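Local coordinates for F-actin-capping protein subunit alpha (Dictyostelium discoideum, PDB 4AKR) that caps the fast-growing barbed ends of actin filaments independently of calcium, blocking subunit exchange there without severing the filaments, at residues A[41-44]-A[45-49]; A[6-9]-A[10-14]. All coordinates share one frame; numbering follows the deposited sequence.

Interaction 1. Residues A[41-44]-A[45-49]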
loop_
_atom_site.group_PDB
_atom_site.type_symbol
_atom_site.label_atom_id
_atom_site.label_comp_id
_atom_site.label_asym_id
_atom_site.label_seq_id
_atom_site.Cartn_x
_atom_site.Cartn_y
_atom_site.Cartn_z
ATOM N N ASN A 41 2.713 -26.763 6.372
ATOM C CA ASN A 41 3.896 -27.459 6.846
ATOM C C ASN A 41 4.660 -28.105 5.705
ATOM O O ASN A 41 5.440 -29.023 5.921
ATOM C CB ASN A 41 3.500 -28.512 7.882
ATOM C CG ASN A 41 4.134 -28.256 9.240
ATOM O OD1 ASN A 41 4.181 -27.114 9.712
ATOM N ND2 ASN A 41 4.621 -29.319 9.879
ATOM N N ALA A 42 4.440 -27.612 4.493
ATOM C CA ALA A 42 5.115 -28.149 3.323
ATOM C C ALA A 42 5.455 -27.033 2.347
ATOM O O ALA A 42 6.234 -27.227 1.411
ATOM C CB ALA A 42 4.225 -29.180 2.646
ATOM N N SER A 43 4.882 -25.858 2.589
ATOM C CA SER A 43 5.084 -24.699 1.721
ATOM C C SER A 43 5.935 -23.599 2.363
ATOM O O SER A 43 6.589 -22.816 1.663
ATOM C CB SER A 43 3.721 -24.117 1.336
ATOM O OG SER A 43 3.003 -23.755 2.507
ATOM N N ALA A 44 5.913 -23.551 3.693
ATOM C CA ALA A 44 6.643 -22.548 4.460
ATOM C C ALA A 44 8.061 -22.241 3.975
ATOM O O ALA A 44 8.304 -21.172 3.420
ATOM C CB ALA A 44 6.671 -22.948 5.921
ATOM N N GLY A 45 8.989 -23.170 4.195
ATOM C CA GLY A 45 10.369 -22.969 3.785
ATOM C C GLY A 45 10.557 -22.180 2.501
ATOM O O GLY A 45 11.243 -21.155 2.472
ATOM N N SER A 46 9.945 -22.662 1.428
ATOM C CA SER A 46 10.040 -21.999 0.140
ATOM C C SER A 46 9.424 -20.594 0.199
ATOM O O SER A 46 9.940 -19.654 -0.406
ATOM C CB SER A 46 9.329 -22.846 -0.920
ATOM O OG SER A 46 9.207 -22.150 -2.153
ATOM N N THR A 47 8.329 -20.463 0.943
ATOM C CA THR A 47 7.616 -19.203 1.082
ATOM C C THR A 47 8.425 -18.137 1.819
ATOM O O THR A 47 8.627 -17.031 1.303
ATOM C CB THR A 47 6.276 -19.430 1.814
ATOM O OG1 THR A 47 5.448 -20.300 1.029
ATOM C CG2 THR A 47 5.554 -18.117 2.041
ATOM N N PHE A 48 8.877 -18.459 3.028
ATOM C CA PHE A 48 9.672 -17.514 3.808
ATOM C C PHE A 48 10.967 -17.162 3.066
ATOM O O PHE A 48 11.389 -15.999 3.037
ATOM C CB PHE A 48 9.994 -18.102 5.184
ATOM C CG PHE A 48 8.827 -18.111 6.134
ATOM C CD1 PHE A 48 7.610 -18.664 5.762
ATOM C CD2 PHE A 48 8.962 -17.594 7.418
ATOM C CE1 PHE A 48 6.538 -18.705 6.661
ATOM C CE2 PHE A 48 7.902 -17.630 8.321
ATOM C CZ PHE A 48 6.684 -18.187 7.942
ATOM N N ARG A 49 11.592 -18.168 2.464
ATOM C CA ARG A 49 12.821 -17.960 1.703
ATOM C C ARG A 49 12.640 -16.910 0.593
ATOM O O ARG A 49 13.514 -16.061 0.367
ATOM C CB ARG A 49 13.272 -19.296 1.107
ATOM C CG ARG A 49 14.316 -19.197 0.017
ATOM C CD ARG A 49 14.860 -20.575 -0.317
ATOM N NE ARG A 49 15.647 -20.565 -1.542
ATOM C CZ ARG A 49 15.130 -20.705 -2.757
ATOM N NH1 ARG A 49 13.821 -20.869 -2.903
ATOM N NH2 ARG A 49 15.917 -20.678 -3.825
HETATM O O HOH W 1 8.883 -25.530 1.123
#

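Interaction 2. Residues A[6-9]-A[10-14]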
loop_
_atom_site.group_PDB
_atom_site.type_symbol
_atom_site.label_atom_id
_atom_site.label_comp_id
_atom_site.label_asym_id
_atom_site.label_seq_id
_atom_site.Cartn_x
_atom_site.Cartn_y
_atom_site.Cartn_z
ATOM N N GLU A 6 -6.453 -24.897 -1.564
ATOM C CA GLU A 6 -6.882 -23.547 -1.923
ATOM C C GLU A 6 -6.638 -22.622 -0.729
ATOM O O GLU A 6 -6.135 -21.511 -0.889
ATOM C CB GLU A 6 -8.361 -23.548 -2.317
ATOM C CG GLU A 6 -8.641 -24.284 -3.623
ATOM C CD GLU A 6 -10.110 -24.267 -3.990
ATOM O OE1 GLU A 6 -10.917 -24.784 -3.196
ATOM O OE2 GLU A 6 -10.461 -23.736 -5.064
ATOM N N LEU A 7 -6.991 -23.102 0.463
ATOM C CA LEU A 7 -6.784 -22.349 1.692
ATOM C C LEU A 7 -5.289 -22.126 1.900
ATOM O O LEU A 7 -4.877 -21.116 2.485
ATOM C CB LEU A 7 -7.361 -23.105 2.889
ATOM C CG LEU A 7 -8.882 -23.241 2.920
ATOM C CD1 LEU A 7 -9.301 -23.925 4.217
ATOM C CD2 LEU A 7 -9.531 -21.861 2.804
ATOM N N VAL A 8 -4.479 -23.068 1.418
ATOM C CA VAL A 8 -3.023 -22.964 1.525
ATOM C C VAL A 8 -2.491 -21.875 0.592
ATOM O O VAL A 8 -1.597 -21.114 0.961
ATOM C CB VAL A 8 -2.336 -24.306 1.176
ATOM C CG1 VAL A 8 -0.860 -24.083 0.884
ATOM C CG2 VAL A 8 -2.504 -25.285 2.333
ATOM N N GLN A 9 -3.044 -21.794 -0.614
ATOM C CA GLN A 9 -2.597 -20.786 -1.566
ATOM C C GLN A 9 -2.993 -19.391 -1.102
ATOM O O GLN A 9 -2.281 -18.422 -1.369
ATOM C CB GLN A 9 -3.194 -21.036 -2.948
ATOM C CG GLN A 9 -2.733 -20.023 -4.005
ATOM C CD GLN A 9 -1.279 -20.208 -4.414
ATOM O OE1 GLN A 9 -0.907 -21.252 -4.950
ATOM N NE2 GLN A 9 -0.451 -19.195 -4.167
ATOM N N ILE A 10 -4.127 -19.283 -0.414
ATOM C CA ILE A 10 -4.587 -17.979 0.071
ATOM C C ILE A 10 -3.581 -17.422 1.080
ATOM O O ILE A 10 -3.111 -16.288 0.947
ATOM C CB ILE A 10 -5.985 -18.076 0.746
ATOM C CG1 ILE A 10 -7.038 -18.450 -0.297
ATOM C CG2 ILE A 10 -6.355 -16.741 1.401
ATOM C CD1 ILE A 10 -8.426 -18.599 0.263
ATOM N N ALA A 11 -3.244 -18.243 2.072
ATOM C CA ALA A 11 -2.297 -17.862 3.114
ATOM C C ALA A 11 -0.891 -17.600 2.588
ATOM O O ALA A 11 -0.160 -16.806 3.163
ATOM C CB ALA A 11 -2.254 -18.934 4.195
ATOM N N THR A 12 -0.510 -18.272 1.503
ATOM C CA THR A 12 0.815 -18.084 0.919
ATOM C C THR A 12 0.888 -16.676 0.362
ATOM O O THR A 12 1.894 -15.993 0.507
ATOM C CB THR A 12 1.096 -19.094 -0.233
ATOM O OG1 THR A 12 1.110 -20.425 0.286
ATOM C CG2 THR A 12 2.445 -18.812 -0.882
ATOM N N ASN A 13 -0.190 -16.241 -0.274
ATOM C CA ASN A 13 -0.229 -14.900 -0.851
ATOM C C ASN A 13 -0.188 -13.793 0.194
ATOM O O ASN A 13 0.354 -12.716 -0.068
ATOM C CB ASN A 13 -1.463 -14.746 -1.736
ATOM C CG ASN A 13 -1.190 -15.149 -3.162
ATOM O OD1 ASN A 13 -0.809 -14.317 -3.990
ATOM N ND2 ASN A 13 -1.355 -16.431 -3.456
ATOM N N PHE A 14 -0.770 -14.036 1.367
ATOM C CA PHE A 14 -0.719 -13.028 2.418
ATOM C C PHE A 14 0.748 -12.864 2.803
ATOM O O PHE A 14 1.318 -11.771 2.718
ATOM C CB PHE A 14 -1.522 -13.464 3.653
ATOM C CG PHE A 14 -3.011 -13.515 3.433
ATOM C CD1 PHE A 14 -3.603 -12.836 2.370
ATOM C CD2 PHE A 14 -3.824 -14.242 4.292
ATOM C CE1 PHE A 14 -4.976 -12.883 2.170
ATOM C CE2 PHE A 14 -5.193 -14.294 4.100
ATOM C CZ PHE A 14 -5.772 -13.613 3.034
#

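Interaction 1. Residues A[41-44]-A[45-49]
A44 and S43 meet T47 and F48 across the first turn of helix 44-55, where the loop leaving helix 23-31 winds into regular i to i+4 bonding. The carbonyl of S43 is gripped twice by T47. The backbone N of T47 reaches S43 O at 3.0 Å, in the carbonyl plane, whereas T47 OG1 comes to S43 O at 2.8 Å from above that plane. With chi1 at -63°, OG1 stands beside the backbone N of T47 and leans back over the preceding turn, which brings both donors to one oxygen. One residue further along, F48 N donates to A44 O at 2.8 Å with an N-H...O angle of 158°. A44 O lies obliquely to the F48 ring, 3.5 Å from CD1, and F48 CE1 makes an apolar contact with A44 CB at 4.3 Å. S43 OG is buried here and has no polar partner. F48 also meets F23 edge-to-face, and T47 and F48 both rest on L15 of helix 4-16. On the more exposed side, a water spans the loop and the helix, donating to A42 O at 3.2 Å and accepting from S46 N at 3.1 Å.

Interaction 2. Residues A[6-9]-A[10-14]
With chi1 at -64°, T12 carries OG1 beside its own backbone N and back toward V8; chi1 of N13, -90°, likewise folds its amide back toward Q9. Each residue thus holds the carbonyl four positions earlier in helix 4-16 with two donors. On V8 O, T12 OG1 (2.9 Å) and T12 N (3.1 Å) arrive from opposite faces of the carbonyl plane. Q9 O receives N13 N at 3.2 Å and N13 ND2 at 3.0 Å, the latter almost perfectly straight at 178° and with Q9 O lying in the N13 amide plane. With an alanine in place of N13, Q9 O would probably keep the backbone donor but lose the straight side-chain bond. Elsewhere on the helix, I10 CG1 comes within 3.2 Å of E6 O, and CD1 of I10 meets L7 CD2 at 4.3 Å. E6 OE1 turns to the chain start, taking bonds from A2 N and S3 N. L7, I10 and F14 pack on another protein chain of the assembly, while V8 touches L39 and L40 of the loop before helix 44-55, and A11 and F14 touch V30 of helix 23-31.

Overall arrangement
Interactions 1 and 2 are both partly buried and local, and they meet where helix 4-16 packs on the start of helix 44-55 and the loop before it: T47 OG1 lies 3.9 Å from T12 CG2, and S43 OG is 4.2 Å from V8 CG1. The same threonine-to-carbonyl motif occurs in both, but the backbone donor is in plane at S43 O, while at V8 O the two donors take opposite faces. Their settings differ. Interaction 1 is the start of a helix, where a water joins loop and first turn and an aromatic ring lies on the buried side. Interaction 2 lies within an established helix, adding an asparagine amide on an exposed flank and apolar side chains against a second protein chain, which does not touch 41-49.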